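Local coordinates for uncharacterized protein (Staphylococcus aureus subsp. aureus, PDB 3QFK), which is of unknown function but is probably a 5'-nucleotidase-family protein with a calcineurin-like metallophosphoesterase domain, holding a zinc and a manganese ion side by side, at residues G71-G76 / N109-Y114; H247-I252 / P264-T269. One frame throughout, in Å; residues are numbered along the deposited sequence.

Interaction 1 of 2, residues G71-G76 / N109-Y114; sequences GDFLQG and NHEFNY. With MN (manganese (II) ion), chain C; ZN (zinc ion), chain B; AKG (2-oxoglutaric acid), chain D.
The carboxylate oxygen OE1 of E111 is gripped by two consecutive backbone amides of the facing loop: F73 N lies 2.8 Å from E111 OE1, and L74 N joins it from the same face of the carboxylate plane. F73 N comes from above that plane, whereas L74 N arrives on the anti side, tilted out of it. The other oxygen turns its syn lone pair to D72 N, with E111 OE2 and D72 N 2.8 Å apart, and also accepts the amide of G108. A buried carboxylate held by four N-H groups would probably stay ionised. The bend of the E111 chain at its second torsion lays the carboxylate against one face of the F73 ring, toward the rim, where the two planes stack only 17° apart and E111 CD approaches F73 CE2 to 3.5 Å.

The two loops, one leading from strand 64-69 to helix 78-85 and the other from strand 104-105 to helix 116-125, carry the GD and GNHE signatures of calcineurin-like metallophosphoesterases. D72 OD2 bridges zinc and manganese, while D72 OD1 accepts H110 N at 2.9 Å, fixing the rotation of the bridging carboxylate. N109 OD1 adds a second bond to manganese from this contact.

H110 donates through ND1 to N113 OD1 at 2.8 Å, almost straight (175°) and in the ring plane. With its ring so oriented, H110 NE2 reaches O2 of 2-oxoglutaric acid, 3.2 Å away. The Q75 amide crosses the H110 ring obliquely, its plane turned 25° from the imidazole; CG of Q75 is anti to the backbone N, and the chain then bends. The hydroxyl of Y114 presses on the aliphatic part of this chain, OH lying 3.2 Å from Q75 CG.

Interaction 2 of 2, residues H247-I252 / P264-T269; sequences HQHRQI and PGTRGT. With MN (manganese (II) ion), chain C; ZN (zinc ion), chain B.
Ring packing joins H249 to T266. The CB of T266 sits 3.9 Å from the centroid of the H249 ring, 14° off its normal, a CH-pi contact over the face, and OG1 lies above the same face. With T266 OG1 anti to its backbone N (chi1 -175°), the hydroxyl is hydrogen-bonded to the backbone O of D27, itself a zinc ligand through its side chain.

Backbone bonding is sparse. G265 N donates to R250 O at 2.9 Å, and next to it Q251 and P264 form an antiparallel non-hydrogen-bonded pair where strands 251-256 and 259-264 meet. The CG of Q251 packs on the CA of G265, 4.0 Å away.

Water supplies further links. One molecule accepts from Q251 NE2 and T266 N and also bonds T269 OG1, while another donates to G265 O and accepts a weak bond from H249 N.

Metal bonds come from the two histidines that precede strand 251-256: H247 ND1 reaches manganese at 2.5 Å, and H249 NE2 reaches zinc at 2.4 Å. Zinc fixes the H249 ring at NE2 while T266 covers one face, which implies that coordination and packing together set the orientation of this ligand.

Interactions 1 and 2 meet at the metal pair, which ties them into one site. Interaction 1 closes before interaction 2 opens along the chain, and their centres lie 15 Å apart. The first joins loops that follow strands 64-69 and 104-105 of a five-stranded mixed sheet; the second lies at the edge of a six-stranded one, where strand 251-256 begins and strand 259-264 ends, with its 264-269 loop leading back into strand 270-278 of the first sheet. Both contacts touch zinc, manganese and two metal-bound waters. D27, H29 and H207 complete the coordination, so the binuclear centre draws on loops from both sheets and on the end of strand 201-207.

Interaction 1 of 2, residues G71-G76 / N109-Y114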
# COMPACT_ATOMS: atom_id res chain seq x y z
N GLY A 71 2.12 11.03 -1.00
CA GLY A 71 2.55 9.75 -1.58
C GLY A 71 1.51 8.66 -1.76
O GLY A 71 0.43 8.72 -1.19
N ASP A 72 1.89 7.64 -2.52
CA ASP A 72 0.99 6.54 -2.87
C ASP A 72 -0.22 7.09 -3.64
O ASP A 72 -1.37 6.82 -3.29
CB ASP A 72 0.59 5.71 -1.65
CG ASP A 72 1.60 4.63 -1.35
OD1 ASP A 72 2.67 4.63 -1.99
OD2 ASP A 72 1.33 3.77 -0.52
N PHE A 73 0.07 7.86 -4.69
CA PHE A 73 -0.95 8.48 -5.52
C PHE A 73 -1.07 7.87 -6.92
O PHE A 73 -2.07 8.06 -7.62
CB PHE A 73 -0.67 10.00 -5.67
CG PHE A 73 0.60 10.33 -6.44
CD1 PHE A 73 0.59 10.41 -7.83
CD2 PHE A 73 1.80 10.53 -5.78
CE1 PHE A 73 1.76 10.71 -8.55
CE2 PHE A 73 2.97 10.84 -6.49
CZ PHE A 73 2.94 10.91 -7.88
N LEU A 74 -0.06 7.10 -7.33
CA LEU A 74 0.01 6.61 -8.71
C LEU A 74 -0.52 5.20 -8.98
O LEU A 74 -0.68 4.84 -10.13
CB LEU A 74 1.48 6.71 -9.15
CG LEU A 74 1.90 6.58 -10.61
CD1 LEU A 74 1.17 7.57 -11.49
CD2 LEU A 74 3.43 6.79 -10.73
N GLN A 75 -0.81 4.44 -7.93
CA GLN A 75 -1.28 3.08 -8.03
C GLN A 75 -2.26 2.73 -6.91
O GLN A 75 -2.19 3.30 -5.82
CB GLN A 75 -0.07 2.12 -7.93
CG GLN A 75 -0.38 0.60 -7.98
CD GLN A 75 -0.87 -0.00 -6.67
OE1 GLN A 75 -0.66 0.56 -5.60
NE2 GLN A 75 -1.49 -1.16 -6.74
N GLY A 76 -3.16 1.79 -7.18
CA GLY A 76 -4.06 1.29 -6.17
C GLY A 76 -5.46 0.94 -6.61
O GLY A 76 -5.93 -0.17 -6.39
N ASN A 109 5.91 4.40 -1.61
CA ASN A 109 6.48 3.18 -2.19
C ASN A 109 5.78 2.74 -3.48
O ASN A 109 6.42 2.20 -4.39
CB ASN A 109 6.51 2.00 -1.20
CG ASN A 109 5.16 1.75 -0.55
OD1 ASN A 109 4.60 2.65 0.08
ND2 ASN A 109 4.65 0.52 -0.67
N HIS A 110 4.47 2.96 -3.56
CA HIS A 110 3.73 2.54 -4.75
C HIS A 110 4.01 3.34 -6.03
O HIS A 110 3.67 2.86 -7.11
CB HIS A 110 2.24 2.38 -4.46
CG HIS A 110 1.94 1.23 -3.55
ND1 HIS A 110 1.95 -0.08 -3.98
CD2 HIS A 110 1.68 1.18 -2.22
CE1 HIS A 110 1.68 -0.88 -2.97
NE2 HIS A 110 1.52 -0.14 -1.88
N GLU A 111 4.69 4.48 -5.93
CA GLU A 111 5.07 5.24 -7.13
C GLU A 111 6.10 4.51 -8.04
O GLU A 111 6.34 4.94 -9.17
CB GLU A 111 5.61 6.62 -6.78
CG GLU A 111 4.53 7.71 -6.72
CD GLU A 111 3.59 7.53 -5.58
OE1 GLU A 111 2.49 6.98 -5.81
OE2 GLU A 111 3.98 7.87 -4.43
N PHE A 112 6.70 3.44 -7.52
CA PHE A 112 7.70 2.64 -8.27
C PHE A 112 7.12 1.34 -8.90
O PHE A 112 7.82 0.65 -9.66
CB PHE A 112 8.88 2.29 -7.34
CG PHE A 112 9.62 3.50 -6.83
CD1 PHE A 112 9.20 4.16 -5.68
CD2 PHE A 112 10.74 3.99 -7.51
CE1 PHE A 112 9.87 5.30 -5.22
CE2 PHE A 112 11.41 5.12 -7.06
CZ PHE A 112 10.99 5.77 -5.91
N ASN A 113 5.86 1.02 -8.58
CA ASN A 113 5.22 -0.21 -9.05
C ASN A 113 5.23 -0.44 -10.57
O ASN A 113 5.14 -1.57 -10.99
CB ASN A 113 3.75 -0.29 -8.57
CG ASN A 113 3.60 -0.70 -7.09
OD1 ASN A 113 2.48 -0.76 -6.60
ND2 ASN A 113 4.70 -1.01 -6.41
N TYR A 114 5.32 0.61 -11.38
CA TYR A 114 5.31 0.42 -12.84
C TYR A 114 6.65 0.75 -13.48
O TYR A 114 6.75 0.89 -14.72
CB TYR A 114 4.20 1.26 -13.50
CG TYR A 114 2.83 1.13 -12.86
CD1 TYR A 114 2.12 -0.07 -12.89
CD2 TYR A 114 2.23 2.24 -12.26
CE1 TYR A 114 0.86 -0.18 -12.30
CE2 TYR A 114 0.97 2.15 -11.68
CZ TYR A 114 0.30 0.94 -11.70
OH TYR A 114 -0.93 0.87 -11.12
MN MN C . 2.94 3.42 1.23
ZN ZN B . -0.51 3.35 0.78
C1 AKG D . 0.55 -3.18 0.06
O1 AKG D . -0.67 -3.22 0.28
O2 AKG D . 1.26 -2.24 0.49
C2 AKG D . 1.20 -4.23 -0.73
O5 AKG D . 2.30 -4.00 -1.20
C3 AKG D . 0.53 -5.57 -0.99
C4 AKG D . 1.52 -6.74 -1.10
C5 AKG D . 1.37 -7.48 -2.41
O3 AKG D . 1.07 -8.69 -2.40
O4 AKG D . 1.57 -6.85 -3.47
O HOH W 1 -0.34 0.97 0.39
O HOH W 2 0.99 2.32 2.29

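Interaction 2 of 2, residues H247-I252 / P264-T269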
# COMPACT_ATOMS: atom_id res chain seq x y z
N HIS A 247 1.57 6.22 4.65
CA HIS A 247 2.00 4.83 4.50
C HIS A 247 1.20 3.76 5.27
O HIS A 247 0.88 2.72 4.71
CB HIS A 247 3.50 4.69 4.83
CG HIS A 247 4.05 3.33 4.58
ND1 HIS A 247 4.07 2.76 3.32
CD2 HIS A 247 4.63 2.42 5.41
CE1 HIS A 247 4.61 1.56 3.38
NE2 HIS A 247 4.96 1.32 4.64
N GLN A 248 0.91 4.01 6.53
CA GLN A 248 0.22 3.06 7.38
C GLN A 248 -1.29 3.15 7.28
O GLN A 248 -1.98 2.31 7.85
CB GLN A 248 0.64 3.25 8.82
CG GLN A 248 2.07 2.80 9.12
CD GLN A 248 2.43 3.07 10.57
OE1 GLN A 248 2.13 4.14 11.10
NE2 GLN A 248 3.05 2.10 11.22
N HIS A 249 -1.81 4.16 6.58
CA HIS A 249 -3.25 4.30 6.38
C HIS A 249 -4.02 4.54 7.68
O HIS A 249 -5.21 4.22 7.76
CB HIS A 249 -3.80 3.05 5.68
CG HIS A 249 -3.26 2.83 4.31
ND1 HIS A 249 -3.81 1.92 3.43
CD2 HIS A 249 -2.30 3.48 3.61
CE1 HIS A 249 -3.15 1.95 2.28
NE2 HIS A 249 -2.23 2.90 2.36
N ARG A 250 -3.38 5.11 8.68
CA ARG A 250 -4.04 5.37 9.96
C ARG A 250 -4.56 6.80 9.98
O ARG A 250 -4.12 7.64 9.18
CB ARG A 250 -3.03 5.22 11.10
CG ARG A 250 -2.38 3.85 11.13
CD ARG A 250 -1.08 3.85 11.94
NE ARG A 250 -1.28 4.02 13.38
CZ ARG A 250 -0.29 4.03 14.27
NH1 ARG A 250 0.98 3.93 13.87
NH2 ARG A 250 -0.55 4.17 15.56
N GLN A 251 -5.51 7.06 10.87
CA GLN A 251 -6.08 8.39 11.07
C GLN A 251 -5.53 8.90 12.39
O GLN A 251 -5.88 8.40 13.43
CB GLN A 251 -7.61 8.34 11.05
CG GLN A 251 -8.14 8.07 9.64
CD GLN A 251 -9.65 8.12 9.54
OE1 GLN A 251 -10.34 8.68 10.40
NE2 GLN A 251 -10.18 7.53 8.47
N ILE A 252 -4.55 9.81 12.30
CA ILE A 252 -3.86 10.38 13.46
C ILE A 252 -3.80 11.89 13.31
O ILE A 252 -3.49 12.40 12.23
CB ILE A 252 -2.40 9.86 13.53
CG1 ILE A 252 -2.39 8.36 13.84
CG2 ILE A 252 -1.61 10.61 14.62
CD1 ILE A 252 -1.02 7.75 13.83
N PRO A 264 -3.37 11.25 7.56
CA PRO A 264 -4.77 11.40 7.14
C PRO A 264 -5.41 10.23 6.42
O PRO A 264 -6.12 10.43 5.43
CB PRO A 264 -4.68 12.63 6.23
CG PRO A 264 -3.34 12.44 5.54
CD PRO A 264 -2.46 11.64 6.47
N GLY A 265 -5.18 9.00 6.89
CA GLY A 265 -5.86 7.84 6.33
C GLY A 265 -5.49 7.48 4.92
O GLY A 265 -4.31 7.57 4.53
N THR A 266 -6.51 7.10 4.16
CA THR A 266 -6.32 6.68 2.79
C THR A 266 -7.60 6.85 1.98
O THR A 266 -8.69 6.95 2.53
CB THR A 266 -5.88 5.17 2.76
OG1 THR A 266 -5.58 4.76 1.41
CG2 THR A 266 -6.97 4.25 3.38
N ARG A 267 -7.44 6.88 0.65
CA ARG A 267 -8.55 7.00 -0.31
C ARG A 267 -9.42 8.27 -0.19
O ARG A 267 -10.58 8.27 -0.60
CB ARG A 267 -9.43 5.76 -0.26
CG ARG A 267 -8.65 4.47 -0.50
CD ARG A 267 -9.56 3.27 -0.52
NE ARG A 267 -8.78 2.04 -0.73
CZ ARG A 267 -9.30 0.83 -0.92
NH1 ARG A 267 -10.62 0.67 -0.97
NH2 ARG A 267 -8.50 -0.21 -1.11
N GLY A 268 -8.86 9.33 0.37
CA GLY A 268 -9.57 10.61 0.48
C GLY A 268 -10.78 10.58 1.38
O GLY A 268 -11.73 11.33 1.17
N THR A 269 -10.74 9.72 2.40
CA THR A 269 -11.82 9.60 3.35
C THR A 269 -11.77 10.74 4.36
O THR A 269 -12.78 11.12 4.91
CB THR A 269 -11.81 8.21 4.10
OG1 THR A 269 -10.56 8.04 4.77
CG2 THR A 269 -12.00 7.07 3.11
MN MN C . 2.94 3.42 1.23
ZN ZN B . -0.51 3.35 0.78
O HOH W 2 0.99 2.32 2.29
O HOH W 3 -1.65 7.10 5.45
O HOH W 4 -9.01 6.23 6.00
O HOH W 1 -0.34 0.97 0.39